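Local coordinates for water-soluble chlorophyll protein (Brassicaceae, PDB 5HPZ) that binds chlorophyll in a water-soluble tetramer, using a beta-trefoil fold shared with Kunitz-type protease inhibitors, at residues Phe19-Lys24 / Lys170-Asp175; Cys41-Thr46 / Glu85-Cys90. All coordinates share one frame; numbering follows the deposited sequence.

Contact 1 (Phe19-Lys24 / Lys170-Asp175)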
ATOM      1  N   PHE A  19     -25.258   9.190  -5.351  1.00 31.67           N
ATOM      2  CA  PHE A  19     -23.907   9.416  -5.883  1.00 34.61           C
ATOM      3  C   PHE A  19     -23.754  10.912  -6.250  1.00 35.38           C
ATOM      4  O   PHE A  19     -24.682  11.523  -6.806  1.00 31.91           O
ATOM      5  CB  PHE A  19     -23.676   8.650  -7.152  1.00 35.38           C
ATOM      6  CG  PHE A  19     -23.918   7.172  -7.049  1.00 37.29           C
ATOM      7  CD1 PHE A  19     -23.121   6.373  -6.232  1.00 38.37           C
ATOM      8  CD2 PHE A  19     -24.921   6.578  -7.816  1.00 36.61           C
ATOM      9  CE1 PHE A  19     -23.321   4.998  -6.173  1.00 39.15           C
ATOM     10  CE2 PHE A  19     -25.145   5.213  -7.748  1.00 39.90           C
ATOM     11  CZ  PHE A  19     -24.342   4.421  -6.925  1.00 41.04           C
ATOM     12  N   ILE A  20     -22.598  11.498  -5.951  1.00 31.80           N
ATOM     13  CA  ILE A  20     -22.251  12.798  -6.512  1.00 30.99           C
ATOM     14  C   ILE A  20     -21.338  12.628  -7.744  1.00 32.47           C
ATOM     15  O   ILE A  20     -20.226  12.101  -7.653  1.00 31.66           O
ATOM     16  CB  ILE A  20     -21.572  13.725  -5.507  1.00 32.48           C
ATOM     17  CG1 ILE A  20     -22.489  13.982  -4.293  1.00 31.40           C
ATOM     18  CG2 ILE A  20     -21.301  15.057  -6.177  1.00 33.06           C
ATOM     19  CD1 ILE A  20     -21.820  14.681  -3.124  1.00 30.24           C
ATOM     20  N   GLN A  21     -21.816  13.072  -8.894  1.00 30.80           N
ATOM     21  CA  GLN A  21     -21.109  12.824 -10.131  1.00 35.51           C
ATOM     22  C   GLN A  21     -20.807  14.140 -10.839  1.00 32.27           C
ATOM     23  O   GLN A  21     -21.714  14.902 -11.075  1.00 31.18           O
ATOM     24  CB  GLN A  21     -21.920  11.890 -10.979  1.00 36.40           C
ATOM     25  CG  GLN A  21     -21.617  10.442 -10.562  1.00 42.90           C
ATOM     26  CD  GLN A  21     -22.539   9.449 -11.196  1.00 44.29           C
ATOM     27  OE1 GLN A  21     -23.193   9.752 -12.191  1.00 54.20           O
ATOM     28  NE2 GLN A  21     -22.614   8.274 -10.632  1.00 43.39           N
ATOM     29  N   PRO A  22     -19.517  14.427 -11.091  1.00 35.69           N
ATOM     30  CA  PRO A  22     -19.140  15.670 -11.726  1.00 38.46           C
ATOM     31  C   PRO A  22     -19.704  15.762 -13.109  1.00 40.55           C
ATOM     32  O   PRO A  22     -19.540  14.842 -13.875  1.00 43.26           O
ATOM     33  CB  PRO A  22     -17.604  15.603 -11.772  1.00 39.36           C
ATOM     34  CG  PRO A  22     -17.252  14.740 -10.629  1.00 41.89           C
ATOM     35  CD  PRO A  22     -18.328  13.696 -10.621  1.00 37.86           C
ATOM     36  N   ALA A  23     -20.376  16.860 -13.408  1.00 43.09           N
ATOM     37  CA  ALA A  23     -20.980  17.023 -14.713  1.00 48.36           C
ATOM     38  C   ALA A  23     -19.917  17.026 -15.822  1.00 50.38           C
ATOM     39  O   ALA A  23     -18.730  17.293 -15.600  1.00 52.11           O
ATOM     40  CB  ALA A  23     -21.796  18.297 -14.741  1.00 46.88           C
ATOM     41  N   LYS A  24     -20.356  16.687 -17.027  1.00 57.66           N
ATOM     42  CA  LYS A  24     -19.519  16.790 -18.211  1.00 56.15           C
ATOM     43  C   LYS A  24     -18.084  16.269 -17.948  1.00 57.35           C
ATOM     44  O   LYS A  24     -17.110  16.976 -18.170  1.00 56.82           O
ATOM     45  CB  LYS A  24     -19.514  18.246 -18.710  1.00 51.88           C
ATOM     46  N   LYS A 170     -23.814  16.684 -10.455  1.00 33.22           N
ATOM     47  CA  LYS A 170     -25.197  16.316 -10.407  1.00 38.53           C
ATOM     48  C   LYS A 170     -25.331  15.153  -9.391  1.00 37.70           C
ATOM     49  O   LYS A 170     -24.310  14.516  -8.999  1.00 31.36           O
ATOM     50  CB  LYS A 170     -25.678  15.986 -11.802  1.00 40.00           C
ATOM     51  CG  LYS A 170     -24.928  14.844 -12.457  1.00 52.53           C
ATOM     52  CD  LYS A 170     -25.365  14.686 -13.912  1.00 57.18           C
ATOM     53  CE  LYS A 170     -25.445  13.212 -14.315  1.00 57.99           C
ATOM     54  NZ  LYS A 170     -24.291  12.363 -13.902  1.00 50.82           N
ATOM     55  N   PHE A 171     -26.563  14.936  -8.930  1.00 32.26           N
ATOM     56  CA  PHE A 171     -26.861  13.986  -7.877  1.00 33.78           C
ATOM     57  C   PHE A 171     -27.644  12.852  -8.473  1.00 39.53           C
ATOM     58  O   PHE A 171     -28.704  13.050  -9.100  1.00 42.33           O
ATOM     59  CB  PHE A 171     -27.666  14.671  -6.801  1.00 34.92           C
ATOM     60  CG  PHE A 171     -26.979  15.874  -6.212  1.00 32.17           C
ATOM     61  CD1 PHE A 171     -25.830  15.746  -5.446  1.00 35.45           C
ATOM     62  CD2 PHE A 171     -27.466  17.151  -6.438  1.00 34.97           C
ATOM     63  CE1 PHE A 171     -25.191  16.868  -4.925  1.00 33.49           C
ATOM     64  CE2 PHE A 171     -26.845  18.280  -5.905  1.00 32.80           C
ATOM     65  CZ  PHE A 171     -25.695  18.134  -5.166  1.00 36.20           C
ATOM     66  N   VAL A 172     -27.127  11.659  -8.295  1.00 36.97           N
ATOM     67  CA  VAL A 172     -27.677  10.524  -8.996  1.00 40.06           C
ATOM     68  C   VAL A 172     -28.189   9.577  -7.936  1.00 41.14           C
ATOM     69  O   VAL A 172     -27.388   9.028  -7.141  1.00 40.37           O
ATOM     70  CB  VAL A 172     -26.609   9.873  -9.846  1.00 37.25           C
ATOM     71  CG1 VAL A 172     -27.130   8.591 -10.486  1.00 42.83           C
ATOM     72  CG2 VAL A 172     -26.147  10.877 -10.889  1.00 42.02           C
ATOM     73  N   LYS A 173     -29.509   9.415  -7.922  1.00 36.19           N
ATOM     74  CA  LYS A 173     -30.194   8.606  -6.919  1.00 42.66           C
ATOM     75  C   LYS A 173     -29.685   7.198  -6.950  1.00 40.90           C
ATOM     76  O   LYS A 173     -29.545   6.605  -8.030  1.00 35.66           O
ATOM     77  CB  LYS A 173     -31.695   8.572  -7.231  1.00 47.94           C
ATOM     78  CG  LYS A 173     -32.512   7.640  -6.349  1.00 50.48           C
ATOM     79  CD  LYS A 173     -33.090   8.374  -5.163  1.00 54.51           C
ATOM     80  CE  LYS A 173     -34.015   7.499  -4.317  1.00 55.49           C
ATOM     81  NZ  LYS A 173     -34.230   8.244  -3.050  1.00 58.15           N
ATOM     82  N   VAL A 174     -29.399   6.651  -5.775  1.00 41.97           N
ATOM     83  CA  VAL A 174     -28.960   5.279  -5.697  1.00 48.85           C
ATOM     84  C   VAL A 174     -30.203   4.399  -5.818  1.00 52.69           C
ATOM     85  O   VAL A 174     -31.123   4.516  -5.008  1.00 53.32           O
ATOM     86  CB  VAL A 174     -28.181   5.017  -4.389  1.00 48.31           C
ATOM     87  CG1 VAL A 174     -27.927   3.549  -4.206  1.00 46.92           C
ATOM     88  CG2 VAL A 174     -26.848   5.771  -4.386  1.00 46.77           C
ATOM     89  N   ASP A 175     -30.204   3.542  -6.837  1.00 55.12           N
ATOM     90  CA  ASP A 175     -31.364   2.733  -7.233  1.00 68.47           C
ATOM     91  C   ASP A 175     -31.010   1.251  -7.110  1.00 64.73           C
ATOM     92  O   ASP A 175     -30.967   0.718  -6.006  1.00 61.49           O
ATOM     93  CB  ASP A 175     -31.783   3.053  -8.686  1.00 69.21           C
TER
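The strands near the two chain ends of the beta-trefoil meet here as an antiparallel pair, Phe19 opposite Val172, Ile20 opposite Phe171 and Gln21 opposite Lys170, with a marked twist (141° between strand directions). Phe19 and Val172 exchange two backbone hydrogen bonds, and Gln21 and Lys170 exchange another two, among them Gln21 N to Lys170 O at 2.9 Å. Between them Ile20 and Phe171 form the non-hydrogen-bonded pair, and Phe19 O also receives a CA-H contact from Phe171.

Side chains of the first and third pairs share one face. With CG beside the backbone N (chi1 -55°), the Phe19 ring lies at the end of the strand pair, where Val174 CG2 sits over its centre in a CH-pi contact, 3.8 Å from the centroid. Tyr52 of the second subunit packs on both residues, so a broad ring and a branched aliphatic suit this spot. The ring carbon CD2 of Phe19 also touches Val172 CG1 at 4.0 Å. At the other end, the bent chain of Lys170 brings NZ back to Gln21 OE1 in a weak 3.3 Å hydrogen bond; long polar chains suit this partly exposed place. The Gln21 amide is also held from outside the pair, NE2 bonding to Pro54 O.

On the opposite face Ile20 CG1 meets the edge of the Phe171 ring, 4.0 Å from CD1, while Phe60 makes an edge-to-face stack with that ring; both residues are buried, which suits their apolar side chains. Pairing of an early strand with a late one is how a beta-trefoil closes its barrel.

Contact 2 (Cys41-Thr46 / Glu85-Cys90). With 68G (13'2-hydroxyl-Chlorophyll a), chain C.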
ATOM      1  N   CYS A  41      -5.075   8.931   7.554  1.00 29.21           N
ATOM      2  CA  CYS A  41      -6.299   9.513   8.090  1.00 29.34           C
ATOM      3  C   CYS A  41      -6.047  10.969   8.481  1.00 27.78           C
ATOM      4  O   CYS A  41      -4.993  11.262   8.976  1.00 28.32           O
ATOM      5  CB  CYS A  41      -6.657   8.781   9.358  1.00 33.43           C
ATOM      6  SG  CYS A  41      -6.948   7.031   9.115  1.00 33.38           S
ATOM      7  N   PRO A  42      -7.010  11.855   8.335  1.00 27.76           N
ATOM      8  CA  PRO A  42      -8.292  11.614   7.633  1.00 26.53           C
ATOM      9  C   PRO A  42      -8.139  11.473   6.134  1.00 25.32           C
ATOM     10  O   PRO A  42      -7.202  12.004   5.562  1.00 26.23           O
ATOM     11  CB  PRO A  42      -9.092  12.911   7.890  1.00 30.07           C
ATOM     12  CG  PRO A  42      -8.069  13.962   8.214  1.00 29.81           C
ATOM     13  CD  PRO A  42      -6.786  13.291   8.672  1.00 32.71           C
ATOM     14  N   LEU A  43      -9.022  10.687   5.543  1.00 25.91           N
ATOM     15  CA  LEU A  43      -9.111  10.469   4.134  1.00 23.83           C
ATOM     16  C   LEU A  43      -9.548  11.727   3.410  1.00 26.78           C
ATOM     17  O   LEU A  43     -10.266  12.609   3.983  1.00 27.05           O
ATOM     18  CB  LEU A  43     -10.156   9.403   3.853  1.00 24.34           C
ATOM     19  CG  LEU A  43      -9.826   8.034   4.420  1.00 25.53           C
ATOM     20  CD1 LEU A  43     -11.006   7.140   4.142  1.00 27.15           C
ATOM     21  CD2 LEU A  43      -8.554   7.438   3.773  1.00 25.66           C
ATOM     22  N   GLY A  44      -9.154  11.803   2.133  1.00 24.71           N
ATOM     23  CA  GLY A  44      -9.588  12.880   1.264  1.00 23.89           C
ATOM     24  C   GLY A  44     -10.710  12.379   0.417  1.00 25.24           C
ATOM     25  O   GLY A  44     -11.147  11.226   0.553  1.00 24.28           O
ATOM     26  N   ILE A  45     -11.150  13.228  -0.503  1.00 22.13           N
ATOM     27  CA  ILE A  45     -12.168  12.915  -1.443  1.00 23.98           C
ATOM     28  C   ILE A  45     -11.678  13.206  -2.863  1.00 23.37           C
ATOM     29  O   ILE A  45     -11.158  14.287  -3.137  1.00 24.70           O
ATOM     30  CB  ILE A  45     -13.449  13.723  -1.170  1.00 22.66           C
ATOM     31  CG1 ILE A  45     -13.847  13.591   0.296  1.00 23.93           C
ATOM     32  CG2 ILE A  45     -14.531  13.245  -2.113  1.00 25.01           C
ATOM     33  CD1 ILE A  45     -15.021  14.465   0.701  1.00 23.41           C
ATOM     34  N   THR A  46     -11.751  12.207  -3.738  0.52 24.16           N
ATOM     35  CA  THR A  46     -11.350  12.386  -5.135  0.52 25.90           C
ATOM     36  C   THR A  46     -12.437  11.966  -6.057  1.00 26.96           C
ATOM     37  O   THR A  46     -13.361  11.235  -5.656  1.00 27.89           O
ATOM     38  CB  THR A  46     -10.098  11.591  -5.559  0.52 25.62           C
ATOM     39  OG1 THR A  46     -10.308  10.160  -5.408  0.52 26.83           O
ATOM     40  CG2 THR A  46      -8.908  12.058  -4.792  0.52 26.05           C
ATOM     41  N   GLU A  85     -21.747   0.475   4.660  1.00 40.03           N
ATOM     42  CA  GLU A  85     -21.655  -0.597   5.634  1.00 48.57           C
ATOM     43  C   GLU A  85     -20.184  -0.760   6.016  1.00 50.19           C
ATOM     44  O   GLU A  85     -19.845  -0.731   7.188  1.00 57.06           O
ATOM     45  CB  GLU A  85     -22.215  -1.932   5.060  1.00 45.22           C
ATOM     46  N   ILE A  86     -19.300  -0.894   5.030  1.00 49.50           N
ATOM     47  CA  ILE A  86     -17.903  -1.140   5.355  1.00 45.54           C
ATOM     48  C   ILE A  86     -17.010   0.110   5.349  1.00 38.57           C
ATOM     49  O   ILE A  86     -17.092   0.977   4.477  1.00 34.45           O
ATOM     50  CB  ILE A  86     -17.297  -2.262   4.525  1.00 49.12           C
ATOM     51  CG1 ILE A  86     -16.844  -1.757   3.203  1.00 46.88           C
ATOM     52  CG2 ILE A  86     -18.261  -3.449   4.353  1.00 52.67           C
ATOM     53  CD1 ILE A  86     -15.840  -2.695   2.609  1.00 53.04           C
ATOM     54  N   TRP A  87     -16.170   0.177   6.362  1.00 32.51           N
ATOM     55  CA  TRP A  87     -15.322   1.272   6.581  1.00 35.39           C
ATOM     56  C   TRP A  87     -14.069   0.839   7.325  1.00 35.79           C
ATOM     57  O   TRP A  87     -13.944   1.029   8.532  1.00 35.13           O
ATOM     58  CB  TRP A  87     -16.093   2.335   7.338  1.00 36.86           C
ATOM     59  CG  TRP A  87     -15.460   3.660   7.193  1.00 35.04           C
ATOM     60  CD1 TRP A  87     -14.582   4.262   8.050  1.00 39.70           C
ATOM     61  CD2 TRP A  87     -15.681   4.581   6.125  1.00 34.69           C
ATOM     62  NE1 TRP A  87     -14.232   5.504   7.571  1.00 39.54           N
ATOM     63  CE2 TRP A  87     -14.891   5.717   6.383  1.00 35.36           C
ATOM     64  CE3 TRP A  87     -16.465   4.544   4.956  1.00 34.00           C
ATOM     65  CZ2 TRP A  87     -14.864   6.810   5.529  1.00 34.54           C
ATOM     66  CZ3 TRP A  87     -16.430   5.654   4.089  1.00 34.97           C
ATOM     67  CH2 TRP A  87     -15.628   6.734   4.365  1.00 33.58           C
ATOM     68  N   PRO A  88     -13.068   0.348   6.589  1.00 34.00           N
ATOM     69  CA  PRO A  88     -12.074  -0.427   7.333  1.00 33.77           C
ATOM     70  C   PRO A  88     -10.879   0.359   7.853  1.00 37.08           C
ATOM     71  O   PRO A  88      -9.956  -0.250   8.391  1.00 36.79           O
ATOM     72  CB  PRO A  88     -11.587  -1.451   6.291  1.00 36.33           C
ATOM     73  CG  PRO A  88     -11.868  -0.800   4.957  1.00 34.97           C
ATOM     74  CD  PRO A  88     -13.085   0.044   5.156  1.00 32.94           C
ATOM     75  N   VAL A  89     -10.844   1.673   7.628  1.00 32.20           N
ATOM     76  CA  VAL A  89      -9.800   2.517   8.186  1.00 30.25           C
ATOM     77  C   VAL A  89     -10.399   3.810   8.697  1.00 30.33           C
ATOM     78  O   VAL A  89     -11.578   4.154   8.399  1.00 34.87           O
ATOM     79  CB  VAL A  89      -8.708   2.852   7.165  1.00 33.82           C
ATOM     80  CG1 VAL A  89      -7.903   1.597   6.875  1.00 34.80           C
ATOM     81  CG2 VAL A  89      -9.331   3.454   5.900  1.00 35.62           C
ATOM     82  N   CYS A  90      -9.585   4.497   9.482  1.00 26.07           N
ATOM     83  CA  CYS A  90      -9.910   5.797   9.985  1.00 29.90           C
ATOM     84  C   CYS A  90     -11.179   5.788  10.846  1.00 33.30           C
ATOM     85  O   CYS A  90     -11.987   6.713  10.774  1.00 30.43           O
ATOM     86  CB  CYS A  90     -10.018   6.816   8.840  1.00 30.64           C
ATOM     87  SG  CYS A  90      -8.495   6.917   7.857  1.00 31.89           S
TER
HETATM   88  C1  68G C1001      -8.250   4.600  -9.868  1.00 44.48           C
HETATM   89  C2  68G C1001      -7.945   3.097  -9.835  1.00 44.10           C
HETATM   90  C3  68G C1001      -6.533   2.708  -9.794  1.00 47.13           C
HETATM   91  C4  68G C1001      -5.575   3.854  -9.854  1.00 55.61           C
HETATM   92  C5  68G C1001      -6.032   1.262  -9.833  1.00 47.69           C
HETATM   93  C6  68G C1001      -6.168   0.567  -8.516  1.00 48.52           C
HETATM   94  C7  68G C1001      -5.475   1.260  -7.391  1.00 46.13           C
HETATM   95  C8  68G C1001      -5.332   0.203  -6.315  1.00 47.45           C
HETATM   96  C9  68G C1001      -6.679  -0.238  -5.690  1.00 46.45           C
HETATM   97  C10 68G C1001      -4.505   0.791  -5.201  1.00 49.72           C
HETATM   98  C11 68G C1001      -3.179   0.160  -5.305  1.00 53.71           C
HETATM   99  C12 68G C1001      -2.493   0.669  -4.045  1.00 55.18           C
HETATM  100  C13 68G C1001      -1.116   1.156  -4.497  1.00 56.33           C
HETATM  101  C14 68G C1001      -0.330   0.022  -5.212  1.00 54.50           C
HETATM  102  C15 68G C1001      -0.392   1.656  -3.230  1.00 51.60           C
HETATM  103  C16 68G C1001       0.711   2.647  -3.593  1.00 53.15           C
HETATM  104  C17 68G C1001       1.257   3.038  -2.229  1.00 47.11           C
HETATM  105  C18 68G C1001       2.388   3.967  -2.510  1.00 46.71           C
HETATM  106  C19 68G C1001       2.568   4.880  -1.321  1.00 44.22           C
HETATM  107  C20 68G C1001       3.647   3.105  -2.628  1.00 54.19           C
HETATM  108  O2A 68G C1001      -7.721   5.347  -8.719  1.00 39.43           O
HETATM  109  CGA 68G C1001      -8.550   6.414  -8.566  1.00 38.20           C
HETATM  110  O1A 68G C1001      -9.418   6.769  -9.380  1.00 39.29           O
HETATM  111  CBA 68G C1001      -8.396   7.121  -7.267  1.00 34.79           C
HETATM  112  CAA 68G C1001      -9.505   6.545  -6.327  1.00 31.43           C
HETATM  113  C2A 68G C1001      -9.235   5.072  -5.865  1.00 27.08           C
HETATM  114  C3A 68G C1001      -8.076   5.074  -4.956  1.00 26.11           C
HETATM  115  CMA 68G C1001      -7.332   3.813  -5.272  1.00 26.54           C
HETATM  116  C4A 68G C1001      -8.589   4.952  -3.588  1.00 24.12           C
HETATM  117  CHB 68G C1001      -7.876   4.936  -2.464  1.00 23.29           C
HETATM  118  NA  68G C1001      -9.883   4.752  -3.695  1.00 23.88           N
HETATM  119  C1A 68G C1001     -10.297   4.715  -4.969  1.00 26.70           C
HETATM  120  CHA 68G C1001     -11.572   4.427  -5.283  1.00 28.79           C
HETATM  121  CBD 68G C1001     -12.197   4.205  -6.558  1.00 31.34           C
HETATM  122  CGD 68G C1001     -11.536   3.157  -7.324  1.00 33.93           C
HETATM  123  O1D 68G C1001     -11.233   3.301  -8.532  1.00 35.19           O
HETATM  124  O2D 68G C1001     -11.242   2.015  -6.667  1.00 30.19           O
HETATM  125  CED 68G C1001     -10.585   1.066  -7.479  1.00 34.20           C
HETATM  126  O   68G C1001     -12.156   5.281  -7.418  1.00 32.87           O
HETATM  127  CAD 68G C1001     -13.559   3.862  -6.256  1.00 33.22           C
HETATM  128  OBD 68G C1001     -14.448   3.666  -7.137  1.00 32.34           O
HETATM  129  C3D 68G C1001     -13.711   3.840  -4.896  1.00 32.33           C
HETATM  130  C2D 68G C1001     -14.490   3.646  -3.796  1.00 31.17           C
HETATM  131  CMD 68G C1001     -15.811   3.289  -3.826  1.00 31.30           C
HETATM  132  C4D 68G C1001     -12.527   4.164  -4.377  1.00 29.60           C
HETATM  133  ND  68G C1001     -12.533   4.151  -3.055  1.00 31.68           N
HETATM  134  C1D 68G C1001     -13.778   3.825  -2.664  1.00 29.67           C
HETATM  135  CHD 68G C1001     -14.182   3.704  -1.340  1.00 30.72           C
HETATM  136  C4C 68G C1001     -13.486   3.791  -0.190  1.00 28.83           C
HETATM  137  NC  68G C1001     -12.170   4.161  -0.154  1.00 34.63           N
HETATM  138 MG   68G C1001     -11.008   4.541  -1.796  1.00 35.04          MG
HETATM  139  C3C 68G C1001     -13.856   3.619   1.116  1.00 30.03           C
HETATM  140  CAC 68G C1001     -15.220   3.215   1.630  1.00 32.88           C
HETATM  141  CBC 68G C1001     -15.224   1.652   1.503  1.00 32.26           C
HETATM  142  C2C 68G C1001     -12.783   3.850   1.904  1.00 33.14           C
HETATM  143  CMC 68G C1001     -12.792   3.759   3.253  1.00 32.25           C
HETATM  144  C1C 68G C1001     -11.719   4.186   1.116  1.00 27.77           C
HETATM  145  CHC 68G C1001     -10.451   4.484   1.439  1.00 29.89           C
HETATM  146  C4B 68G C1001      -9.344   4.524   0.663  1.00 28.66           C
HETATM  147  NB  68G C1001      -9.381   4.759  -0.656  1.00 27.10           N
HETATM  148  C1B 68G C1001      -8.144   4.739  -1.151  1.00 27.60           C
HETATM  149  C2B 68G C1001      -7.305   4.473  -0.109  1.00 29.05           C
HETATM  150  CMB 68G C1001      -5.957   4.362  -0.206  1.00 26.53           C
HETATM  151  C3B 68G C1001      -8.048   4.398   1.008  1.00 28.09           C
HETATM  152  CAB 68G C1001      -7.737   4.119   2.286  1.00 27.20           C
HETATM  153  CBB 68G C1001      -6.405   4.330   2.975  1.00 28.15           C
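Cys41 and Cys90 bring their CA atoms within 5.5 Å at one end of the contact, from where the two backbones of this Kunitz-type beta-trefoil spread apart around the chlorophyll pocket, to which Leu43, Ile86 and Trp87 contribute. A disulfide joins them, SG to SG at 2.0 Å, with a chi3 of -92° that is close to the quarter turn disulfides prefer. A covalent link suits a place where one partner is a loop without regular strand structure.

Leu43 packs between the diverging backbones, next to the disulfide. Its CG packs on Cys90 SG at 3.9 Å, and its two methyls divide the remaining work: CD1 approaches Trp87 CZ2 at 4.1 Å and also touches the macrocycle, while CD2 lies 3.7 Å from the vinyl carbon CAB of the chlorophyll. A branched, wholly apolar side chain fits this three-way junction.

Trp87, with CG anti to the backbone N (chi1 -160°), spreads its indole so that the pigment methyl CMC stands 4.0 Å above one face, toward the rim. The ethyl carbon CAC meets CZ3 at 3.7 Å. A serine in its place would probably leave that methyl and ethyl without their flat support and open a gap beside Leu43 CD1. Pro32 and Leu56 also touch the Trp87 side chain. Two residues on, Val89 adds a small apolar surface, its CG2 resting 4.0 Å from the same vinyl carbon CAB.

Contact 1 and contact 2 lie about 20 Å apart between centres and do not touch, although contact 2 is nested within the long chain loop that contact 1 closes. Contact 1 is partly buried and is a regular strand pair, its order set by backbone hydrogen bonds, with a polar pair at one end and apolar groups elsewhere. Contact 2 is more thoroughly buried and joins a segment entering strand 44-47 to an irregular loop; there a disulfide and apolar packing replace backbone pairing, and the pigment is part of the packing. Both reach the second subunit, contact 1 through Phe19 and Val174, contact 2 through Ile86 and Pro88.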